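Local coordinates for protein 3-isopropylmalate dehydratase small subunit (Campylobacter jejuni, PDB 3Q3W) that serves as the small subunit of isopropylmalate isomerase, which interconverts 2-isopropylmalate and 3-isopropylmalate through 2-isopropylmaleate, at residues D167-H170 against R171-L175; R101-A105 against P106-D110; L49-D53 against D54-V58; Q39-G42 against K43-F46. All coordinates share one frame; numbering follows the deposited sequence. Where two conformers were deposited one is given.

Interaction 1 of 4, residues D167-H170 against R171-L175; sequences DDFH and RICLL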
loop_
_atom_site.group_PDB
_atom_site.type_symbol
_atom_site.label_atom_id
_atom_site.label_comp_id
_atom_site.label_asym_id
_atom_site.label_seq_id
_atom_site.Cartn_x
_atom_site.Cartn_y
_atom_site.Cartn_z
ATOM N N ASP A 167 -12.686 6.479 -9.654
ATOM C CA ASP A 167 -13.054 7.711 -10.367
ATOM C C ASP A 167 -12.298 7.756 -11.708
ATOM O O ASP A 167 -11.100 7.514 -11.714
ATOM C CB ASP A 167 -12.614 8.871 -9.448
ATOM C CG ASP A 167 -12.633 10.224 -10.121
ATOM O OD1 ASP A 167 -13.701 10.858 -10.136
ATOM O OD2 ASP A 167 -11.559 10.696 -10.570
ATOM N N ASP A 168 -12.961 8.089 -12.826
ATOM C CA ASP A 168 -12.297 8.097 -14.138
ATOM C C ASP A 168 -11.088 9.039 -14.215
ATOM O O ASP A 168 -10.107 8.747 -14.907
ATOM C CB ASP A 168 -13.259 8.473 -15.265
ATOM C CG ASP A 168 -14.169 7.321 -15.706
ATOM O OD1 ASP A 168 -13.809 6.132 -15.640
ATOM O OD2 ASP A 168 -15.264 7.643 -16.177
ATOM N N PHE A 169 -11.162 10.165 -13.528
ATOM C CA PHE A 169 -10.098 11.144 -13.595
ATOM C C PHE A 169 -8.849 10.593 -12.928
ATOM O O PHE A 169 -7.763 10.661 -13.513
ATOM C CB PHE A 169 -10.525 12.470 -12.966
ATOM C CG PHE A 169 -9.430 13.464 -12.874
ATOM C CD1 PHE A 169 -8.839 13.960 -14.024
ATOM C CD2 PHE A 169 -8.967 13.880 -11.641
ATOM C CE1 PHE A 169 -7.808 14.871 -13.955
ATOM C CE2 PHE A 169 -7.968 14.799 -11.548
ATOM C CZ PHE A 169 -7.373 15.314 -12.703
ATOM N N HIS A 170 -8.994 10.037 -11.722
ATOM C CA HIS A 170 -7.849 9.421 -11.025
ATOM C C HIS A 170 -7.266 8.300 -11.858
ATOM O O HIS A 170 -6.057 8.142 -11.928
ATOM C CB HIS A 170 -8.247 8.874 -9.660
ATOM C CG HIS A 170 -8.486 9.936 -8.646
ATOM N ND1 HIS A 170 -7.638 11.014 -8.495
ATOM C CD2 HIS A 170 -9.467 10.092 -7.727
ATOM C CE1 HIS A 170 -8.098 11.797 -7.537
ATOM N NE2 HIS A 170 -9.203 11.257 -7.050
ATOM N N ARG A 171 -8.148 7.527 -12.492
ATOM C CA ARG A 171 -7.721 6.366 -13.256
ATOM C C ARG A 171 -6.920 6.784 -14.451
ATOM O O ARG A 171 -5.870 6.217 -14.692
ATOM C CB ARG A 171 -8.898 5.524 -13.706
ATOM C CG ARG A 171 -8.587 4.495 -14.809
ATOM C CD ARG A 171 -9.685 3.425 -14.812
ATOM N NE ARG A 171 -9.651 2.484 -15.929
ATOM C CZ ARG A 171 -10.181 2.675 -17.135
ATOM N NH1 ARG A 171 -10.749 3.821 -17.473
ATOM N NH2 ARG A 171 -10.119 1.700 -18.041
ATOM N N ILE A 172 -7.397 7.772 -15.190
ATOM C CA ILE A 172 -6.672 8.165 -16.378
ATOM C C ILE A 172 -5.340 8.799 -16.020
ATOM O O ILE A 172 -4.388 8.572 -16.742
ATOM C CB ILE A 172 -7.495 9.045 -17.353
ATOM C CG1 ILE A 172 -6.888 9.015 -18.774
ATOM C CG2 ILE A 172 -7.625 10.504 -16.855
ATOM C CD1 ILE A 172 -6.861 7.600 -19.560
ATOM N N CYS A 173 -5.283 9.594 -14.947
ATOM C CA CYS A 173 -3.998 10.084 -14.432
ATOM C C CYS A 173 -3.025 8.928 -14.171
ATOM O O CYS A 173 -1.914 8.982 -14.657
ATOM C CB CYS A 173 -4.179 10.957 -13.187
ATOM S SG CYS A 173 -5.020 12.554 -13.510
ATOM N N LEU A 174 -3.446 7.868 -13.470
ATOM C CA LEU A 174 -2.563 6.735 -13.187
ATOM C C LEU A 174 -2.182 6.011 -14.479
ATOM O O LEU A 174 -1.030 5.685 -14.682
ATOM C CB LEU A 174 -3.224 5.742 -12.227
ATOM C CG LEU A 174 -3.451 6.222 -10.785
ATOM C CD1 LEU A 174 -4.440 5.337 -10.046
ATOM C CD2 LEU A 174 -2.166 6.243 -10.061
ATOM N N LEU A 175 -3.160 5.763 -15.357
ATOM C CA LEU A 175 -2.848 5.096 -16.626
ATOM C C LEU A 175 -1.842 5.864 -17.510
ATOM O O LEU A 175 -0.983 5.274 -18.156
ATOM C CB LEU A 175 -4.139 4.806 -17.445
ATOM C CG LEU A 175 -5.182 3.834 -16.870
ATOM C CD1 LEU A 175 -6.430 3.878 -17.759
ATOM C CD2 LEU A 175 -4.670 2.367 -16.730
HETATM O O HOH W 1 -10.616 6.557 -17.079
#
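Cys173 lays its sulfur over one face of the Phe169 ring, one helical turn away: SG sits 3.9 Å from the ring centroid, displaced toward the rim and nearest CE1 and CZ. This sulfur-aromatic contact depends on Phe169 holding CG anti to its backbone N (chi1 174°), which swings the ring along the helix toward the later residue. A small, polarisable cysteine suits the place, since its sulfur can lie close against the ring. The same two residues are joined by the backbone bond from Cys173 N to Phe169 O, 3.1 Å long and nearly straight at 172°.

The turn is started by Asp167, the N-cap, whose OD2 accepts from His170 N at 2.9 Å through its anti lone pair; a short carboxylate here can reach an amide of the first turn, whose N-H has no preceding helical carbonyl to bond. On the outer side, a water bridges Asp168 O and Arg171 NH1, while Asp168 OD1 stays 4.3 Å from Arg171 NH1, beyond a salt bridge. The guanidinium is instead anchored on the carbonyls of Leu150 and Leu151, just past strand 145-149. Helix 168-176 touches helix 110-118 through His170 and Leu174, and the loop after strand 145-149 through Arg171 and Leu174.

Interaction 2 of 4, residues R101-A105 against P106-D110; sequences RAIIA and PSFAD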
loop_
_atom_site.group_PDB
_atom_site.type_symbol
_atom_site.label_atom_id
_atom_site.label_comp_id
_atom_site.label_asym_id
_atom_site.label_seq_id
_atom_site.Cartn_x
_atom_site.Cartn_y
_atom_site.Cartn_z
ATOM N N ARG A 101 3.132 -0.205 -4.690
ATOM C CA ARG A 101 2.449 0.351 -5.854
ATOM C C ARG A 101 0.911 0.360 -5.688
ATOM O O ARG A 101 0.199 1.153 -6.328
ATOM C CB ARG A 101 2.856 -0.466 -7.064
ATOM C CG ARG A 101 4.320 -0.333 -7.426
ATOM C CD ARG A 101 4.611 0.981 -8.122
ATOM N NE ARG A 101 4.383 0.901 -9.568
ATOM C CZ ARG A 101 3.617 1.709 -10.300
ATOM N NH1 ARG A 101 3.526 1.478 -11.595
ATOM N NH2 ARG A 101 2.942 2.734 -9.782
ATOM N N ALA A 102 0.385 -0.536 -4.843
ATOM C CA ALA A 102 -1.069 -0.670 -4.634
ATOM C C ALA A 102 -1.371 -1.187 -3.239
ATOM O O ALA A 102 -0.584 -1.970 -2.669
ATOM C CB ALA A 102 -1.684 -1.584 -5.674
ATOM N N ILE A 103 -2.496 -0.750 -2.686
ATOM C CA ILE A 103 -3.016 -1.282 -1.441
ATOM C C ILE A 103 -4.447 -1.776 -1.667
ATOM O O ILE A 103 -5.247 -1.074 -2.264
ATOM C CB ILE A 103 -3.014 -0.232 -0.350
ATOM C CG1 ILE A 103 -1.584 0.308 -0.136
ATOM C CG2 ILE A 103 -3.602 -0.802 0.927
ATOM C CD1 ILE A 103 -1.590 1.654 0.528
ATOM N N ILE A 104 -4.744 -2.988 -1.206
ATOM C CA ILE A 104 -6.063 -3.567 -1.241
ATOM C C ILE A 104 -6.594 -3.518 0.186
ATOM O O ILE A 104 -5.929 -3.996 1.119
ATOM C CB ILE A 104 -5.979 -5.025 -1.769
ATOM C CG1 ILE A 104 -5.458 -5.017 -3.208
ATOM C CG2 ILE A 104 -7.348 -5.738 -1.700
ATOM C CD1 ILE A 104 -5.056 -6.330 -3.723
ATOM N N ALA A 105 -7.754 -2.910 0.394
ATOM C CA ALA A 105 -8.381 -2.861 1.716
ATOM C C ALA A 105 -9.879 -2.722 1.495
ATOM O O ALA A 105 -10.287 -2.451 0.381
ATOM C CB ALA A 105 -7.872 -1.670 2.523
ATOM N N PRO A 106 -10.696 -2.887 2.546
ATOM C CA PRO A 106 -12.136 -2.685 2.388
ATOM C C PRO A 106 -12.526 -1.195 2.269
ATOM O O PRO A 106 -13.530 -0.867 1.648
ATOM C CB PRO A 106 -12.726 -3.282 3.680
ATOM C CG PRO A 106 -11.580 -3.925 4.413
ATOM C CD PRO A 106 -10.352 -3.250 3.928
ATOM N N SER A 107 -11.718 -0.316 2.870
ATOM C CA SER A 107 -11.918 1.108 2.821
ATOM C C SER A 107 -10.596 1.854 3.134
ATOM O O SER A 107 -9.645 1.273 3.635
ATOM C CB SER A 107 -12.993 1.519 3.793
ATOM O OG SER A 107 -12.648 1.125 5.097
ATOM N N PHE A 108 -10.580 3.147 2.796
ATOM C CA PHE A 108 -9.432 4.024 3.001
ATOM C C PHE A 108 -9.957 5.324 3.547
ATOM O O PHE A 108 -11.023 5.794 3.131
ATOM C CB PHE A 108 -8.733 4.333 1.680
ATOM C CG PHE A 108 -8.075 3.171 1.066
ATOM C CD1 PHE A 108 -6.741 2.887 1.361
ATOM C CD2 PHE A 108 -8.762 2.344 0.188
ATOM C CE1 PHE A 108 -6.124 1.816 0.808
ATOM C CE2 PHE A 108 -8.145 1.259 -0.354
ATOM C CZ PHE A 108 -6.822 0.992 -0.055
ATOM N N ALA A 109 -9.198 5.911 4.463
ATOM C CA ALA A 109 -9.484 7.224 4.942
ATOM C C ALA A 109 -9.486 8.159 3.733
ATOM O O ALA A 109 -8.589 8.116 2.907
ATOM C CB ALA A 109 -8.466 7.664 5.962
ATOM N N ASP A 110 -10.517 8.988 3.632
ATOM C CA ASP A 110 -10.714 9.833 2.456
ATOM C C ASP A 110 -9.476 10.660 2.124
ATOM O O ASP A 110 -9.074 10.746 0.959
ATOM C CB ASP A 110 -11.902 10.786 2.661
ATOM C CG ASP A 110 -13.231 10.057 2.877
ATOM O OD1 ASP A 110 -13.342 8.849 2.548
ATOM O OD2 ASP A 110 -14.172 10.705 3.395
#
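Ile103 O, a strand carbonyl, lies at the edge of the Phe108 ring and near its plane, 3.4 Å from Phe108 CZ. No hydrogen bond joins the two segments, so this polar approach accompanies a contact that is otherwise apolar. The setting is the first connection of a beta-alpha-beta unit: strand 102-105 runs into a loop, then helix 110-118, and the chain returns as the parallel strand 122-125.

The loop doubles back far enough for Phe108 to lie against the strand it has just left. With CG anti to the carbonyl carbon (chi1 -67°), its ring reaches back to Ile103, whose branch CG2 comes to 3.6 Å from Phe108 CE1. The two side chains meet at a slant. The Ala105 methyl lies over one face of the ring, a CH-pi contact in which CB stands 4.3 Å from the Phe108 centroid; a methyl is short enough to rest there without pushing the ring off the strand, whereas the flat phenylalanine can use face and edge at once. The ring also reaches Thr123 and Glu125 of the returning strand, and Ile103 touches Phe112 of the helix, which makes this a buried contact at the strand-to-helix connection. Ser107, turned the other way, receives its OG bond from Asn81 N. At the bend itself, the Ala-Pro linkage imposes a close approach, with Ala105 CB 3.3 Å from Pro106 CD.

Interaction 3 of 4, residues L49-D53 against D54-V58; sequences LRYLD and DKESV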
loop_
_atom_site.group_PDB
_atom_site.type_symbol
_atom_site.label_atom_id
_atom_site.label_comp_id
_atom_site.label_asym_id
_atom_site.label_seq_id
_atom_site.Cartn_x
_atom_site.Cartn_y
_atom_site.Cartn_z
ATOM N N LEU A 49 5.927 -0.424 13.979
ATOM C CA LEU A 49 5.673 -1.871 13.779
ATOM C C LEU A 49 6.922 -2.668 13.294
ATOM O O LEU A 49 7.017 -3.912 13.481
ATOM C CB LEU A 49 4.538 -2.024 12.756
ATOM C CG LEU A 49 3.247 -1.272 13.111
ATOM C CD1 LEU A 49 2.359 -1.075 11.860
ATOM C CD2 LEU A 49 2.476 -1.993 14.201
ATOM N N ARG A 50 7.876 -1.980 12.662
ATOM C CA ARG A 50 8.921 -2.638 11.854
ATOM C C ARG A 50 10.221 -2.852 12.571
ATOM O O ARG A 50 10.886 -3.821 12.327
ATOM C CB ARG A 50 9.107 -1.880 10.541
ATOM C CG ARG A 50 10.295 -2.190 9.619
ATOM C CD ARG A 50 10.224 -1.186 8.485
ATOM N NE ARG A 50 11.264 -1.368 7.493
ATOM C CZ ARG A 50 11.453 -0.578 6.437
ATOM N NH1 ARG A 50 10.651 0.477 6.239
ATOM N NH2 ARG A 50 12.426 -0.850 5.570
ATOM N N TYR A 51 10.535 -1.998 13.521
ATOM C CA TYR A 51 11.813 -2.007 14.212
ATOM C C TYR A 51 11.585 -2.189 15.709
ATOM O O TYR A 51 10.653 -1.636 16.270
ATOM C CB TYR A 51 12.539 -0.641 13.989
ATOM C CG TYR A 51 12.827 -0.321 12.551
ATOM C CD1 TYR A 51 13.715 -1.094 11.822
ATOM C CD2 TYR A 51 12.246 0.775 11.920
ATOM C CE1 TYR A 51 13.969 -0.824 10.515
ATOM C CE2 TYR A 51 12.499 1.034 10.601
ATOM C CZ TYR A 51 13.373 0.231 9.909
ATOM O OH TYR A 51 13.682 0.495 8.579
ATOM N N LEU A 52 12.447 -2.962 16.343
ATOM C CA LEU A 52 12.450 -3.144 17.783
ATOM C C LEU A 52 13.321 -2.095 18.496
ATOM O O LEU A 52 13.129 -1.836 19.696
ATOM C CB LEU A 52 12.966 -4.534 18.145
ATOM C CG LEU A 52 12.231 -5.757 17.575
ATOM C CD1 LEU A 52 12.990 -7.050 17.970
ATOM C CD2 LEU A 52 10.837 -5.726 18.096
ATOM N N ASP A 53 14.299 -1.534 17.790
ATOM C CA ASP A 53 15.214 -0.525 18.395
ATOM C C ASP A 53 14.796 0.884 17.994
ATOM O O ASP A 53 13.768 1.068 17.377
ATOM C CB ASP A 53 16.679 -0.828 18.001
ATOM C CG ASP A 53 16.971 -0.546 16.523
ATOM O OD1 ASP A 53 16.166 -0.986 15.692
ATOM O OD2 ASP A 53 17.999 0.122 16.205
ATOM N N ASP A 54 15.577 1.901 18.376
ATOM C CA ASP A 54 15.307 3.294 17.987
ATOM C C ASP A 54 16.154 3.843 16.836
ATOM O O ASP A 54 16.003 5.002 16.498
ATOM C CB ASP A 54 15.519 4.210 19.192
ATOM C CG ASP A 54 14.867 3.663 20.424
ATOM O OD1 ASP A 54 13.661 3.297 20.321
ATOM O OD2 ASP A 54 15.555 3.560 21.462
ATOM N N LYS A 55 17.058 3.048 16.274
ATOM C CA LYS A 55 17.910 3.465 15.156
ATOM C C LYS A 55 17.630 2.638 13.896
ATOM O O LYS A 55 18.498 2.471 13.032
ATOM C CB LYS A 55 19.394 3.319 15.543
ATOM C CG LYS A 55 19.781 3.923 16.920
ATOM C CD LYS A 55 19.700 5.449 16.924
ATOM C CE LYS A 55 19.924 6.041 18.314
ATOM N NZ LYS A 55 20.970 5.307 19.102
ATOM N N GLU A 56 16.417 2.111 13.768
ATOM C CA GLU A 56 16.046 1.419 12.554
ATOM C C GLU A 56 17.054 0.375 12.129
ATOM O O GLU A 56 17.336 0.234 10.945
ATOM C CB GLU A 56 15.822 2.448 11.422
ATOM C CG GLU A 56 14.771 3.511 11.790
ATOM C CD GLU A 56 14.483 4.458 10.673
ATOM O OE1 GLU A 56 15.437 5.049 10.114
ATOM O OE2 GLU A 56 13.291 4.652 10.380
ATOM N N SER A 57 17.602 -0.357 13.083
ATOM C CA SER A 57 18.620 -1.401 12.762
ATOM C C SER A 57 18.275 -2.851 13.191
ATOM O O SER A 57 19.035 -3.768 12.842
ATOM C CB SER A 57 19.939 -1.062 13.420
ATOM O OG SER A 57 19.719 -0.886 14.808
ATOM N N VAL A 58 17.204 -3.031 13.961
ATOM C CA VAL A 58 16.804 -4.358 14.503
ATOM C C VAL A 58 15.361 -4.603 14.109
ATOM O O VAL A 58 14.442 -3.876 14.548
ATOM C CB VAL A 58 16.979 -4.439 16.068
ATOM C CG1 VAL A 58 16.493 -5.813 16.646
ATOM C CG2 VAL A 58 18.436 -4.116 16.516
HETATM O O HOH W 2 13.885 2.417 15.176
#
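Asp53 and Ser57 both place their polar group between backbone N and carbonyl carbon, Asp53 with chi1 71° and Ser57 with chi1 55°, which turns the carboxylate in toward the amides of 55-58 and brings the hydroxyl beside OD2. Asp53 OD1 takes two amides: Ser57 N at 3.0 Å, through the syn lone pair, and Val58 N at 2.9 Å, from well above the carboxylate plane. OD2 accepts weak bonds from Ser57 N and from Lys55 N, the latter closing an Asx turn, and also lies by Ser57 OG at a separation so short that its exact value is doubtful. A short, doubly accepting aspartate thus collects amides that the irregular backbone turns inward, and a water joins Asp53 O to Glu56 N.

Beyond this cluster of bonds, Leu52 N closes the loop on Val58 O (2.8 Å). Glu56, with left-handed backbone angles, presents its CA to the face of Tyr51, 3.5 Å from the ring centroid, as a CH-pi contact. Arg50 CG covers the opposite face, so the flat tyrosine is sandwiched between the Glu56 CA and the Arg50 aliphatic chain. Val58 O lies at the ring edge.

The surface loop leaves the end of helix 47-50 and leads on toward strand 73-78. Tyr51 and Glu56 pin it to Lys43 and His44 of the preceding turn, while Arg50 O receives Asn66 ND2.

Interaction 4 of 4, residues Q39-G42 against K43-F46; sequences QGFG and KHLF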
loop_
_atom_site.group_PDB
_atom_site.type_symbol
_atom_site.label_atom_id
_atom_site.label_comp_id
_atom_site.label_asym_id
_atom_site.label_seq_id
_atom_site.Cartn_x
_atom_site.Cartn_y
_atom_site.Cartn_z
ATOM N N GLN A 39 16.703 11.506 0.176
ATOM C CA GLN A 39 16.882 10.048 0.286
ATOM C C GLN A 39 15.537 9.293 0.264
ATOM O O GLN A 39 15.500 8.073 0.217
ATOM C CB GLN A 39 17.689 9.767 1.559
ATOM C CG GLN A 39 17.607 10.958 2.576
ATOM C CD GLN A 39 18.598 10.904 3.730
ATOM O OE1 GLN A 39 19.227 11.925 4.072
ATOM N NE2 GLN A 39 18.717 9.730 4.360
ATOM N N GLY A 40 14.429 10.009 0.284
ATOM C CA GLY A 40 13.132 9.354 0.385
ATOM C C GLY A 40 12.839 8.852 1.800
ATOM O O GLY A 40 13.600 9.051 2.745
ATOM N N PHE A 41 11.707 8.199 1.937
ATOM C CA PHE A 41 11.172 7.940 3.235
ATOM C C PHE A 41 10.930 6.455 3.438
ATOM O O PHE A 41 10.331 6.057 4.417
ATOM C CB PHE A 41 9.894 8.755 3.425
ATOM C CG PHE A 41 10.124 10.266 3.299
ATOM C CD1 PHE A 41 10.544 10.988 4.380
ATOM C CD2 PHE A 41 9.993 10.912 2.081
ATOM C CE1 PHE A 41 10.814 12.369 4.281
ATOM C CE2 PHE A 41 10.266 12.292 1.988
ATOM C CZ PHE A 41 10.677 12.992 3.090
ATOM N N GLY A 42 11.360 5.625 2.503
ATOM C CA GLY A 42 10.978 4.219 2.585
ATOM C C GLY A 42 11.504 3.523 3.821
ATOM O O GLY A 42 10.890 2.619 4.340
ATOM N N LYS A 43 12.687 3.895 4.261
ATOM C CA LYS A 43 13.273 3.268 5.456
ATOM C C LYS A 43 12.450 3.475 6.719
ATOM O O LYS A 43 12.550 2.679 7.673
ATOM C CB LYS A 43 14.706 3.745 5.653
ATOM C CG LYS A 43 15.452 3.120 6.788
ATOM C CD LYS A 43 16.943 3.638 6.854
ATOM C CE LYS A 43 17.729 2.871 7.954
ATOM N NZ LYS A 43 19.226 3.012 7.823
ATOM N N HIS A 44 11.633 4.529 6.730
ATOM C CA HIS A 44 10.818 4.862 7.888
ATOM C C HIS A 44 9.421 4.305 7.813
ATOM O O HIS A 44 8.654 4.454 8.719
ATOM C CB HIS A 44 10.748 6.367 7.986
ATOM C CG HIS A 44 12.076 7.009 7.891
ATOM N ND1 HIS A 44 13.172 6.544 8.589
ATOM C CD2 HIS A 44 12.507 8.059 7.155
ATOM C CE1 HIS A 44 14.214 7.304 8.304
ATOM N NE2 HIS A 44 13.840 8.217 7.430
ATOM N N LEU A 45 9.074 3.640 6.722
ATOM C CA LEU A 45 7.757 3.136 6.612
ATOM C C LEU A 45 7.508 2.134 7.720
ATOM O O LEU A 45 8.314 1.236 7.936
ATOM C CB LEU A 45 7.582 2.452 5.249
ATOM C CG LEU A 45 6.244 1.788 5.024
ATOM C CD1 LEU A 45 5.130 2.823 4.862
ATOM C CD2 LEU A 45 6.370 0.885 3.780
ATOM N N PHE A 46 6.331 2.236 8.315
ATOM C CA PHE A 46 5.873 1.346 9.375
ATOM C C PHE A 46 6.837 1.226 10.551
ATOM O O PHE A 46 6.875 0.215 11.250
ATOM C CB PHE A 46 5.471 -0.036 8.797
ATOM C CG PHE A 46 4.262 0.009 7.934
ATOM C CD1 PHE A 46 3.082 0.529 8.412
ATOM C CD2 PHE A 46 4.281 -0.515 6.650
ATOM C CE1 PHE A 46 1.910 0.572 7.597
ATOM C CE2 PHE A 46 3.145 -0.472 5.853
ATOM C CZ PHE A 46 1.947 0.051 6.351
HETATM O O HOH W 3 14.407 6.005 3.436
#
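Phe41 O and His44 N open a short 3-10 turn: the amide donates to the carbonyl three residues back at 3.1 Å, and the next bond, Leu45 N to Gly42 O, repeats the step at 3.2 Å. Both donors stand well above the carbonyl planes, by 51° and 67°, as expected where the backbone winds more tightly than in an alpha helix. Gly40, just before, takes a positive phi of 76°, at which a side chain would collide with the preceding carbonyl oxygen. A water accepts from Lys43 N (2.8 Å) and returns a weak bond to Gly40 O, bridging the entry to the turn.

Side chains add little direct contact across the turn. His44 CB rests 3.6 Å from Phe41 O, but His44 CD2 and Phe41 CD1 come no closer than 4.5 Å. Each ring finds its main partners elsewhere: Phe41 meets His90 edge-to-face and packs on Ala94 of helix 90-98, and His44 stacks on Phe32 while its ND1 is bonded to Glu56. Leu45 touches Gly42 O with its CB, and its side chain packs on Ala94, Leu95 and Tyr98, as suits an apolar residue in a buried place. The chemistry thus rests on main-chain polarity: Gly42 O serves Leu45 N and also Arg50 NH1, which reaches Leu45 O too, so one cationic group ties down two carbonyls of the turn.

Interactions 3 and 4 form one unit. Their centres are about 12 Å apart and they touch directly, through two probable hydrogen bonds, each 2.6 Å, Glu56 OE2 with His44 ND1 and Tyr51 OH with Lys43 O, so the 3-10 turn and the loop beyond helix 47-50 brace each other. Interaction 2 lies nearest the middle of the chain, its centre about 7 Å from that of the chain, with its nearest atoms about 7 Å from interaction 4 and about 6 Å from interaction 1. Interactions 1 and 3 fall on opposite sides of the chain's centre, their centres about 37 Å apart. Interactions 1 and 2 are related through helix 110-118, which begins at the end of 106-110 and packs against 167-175.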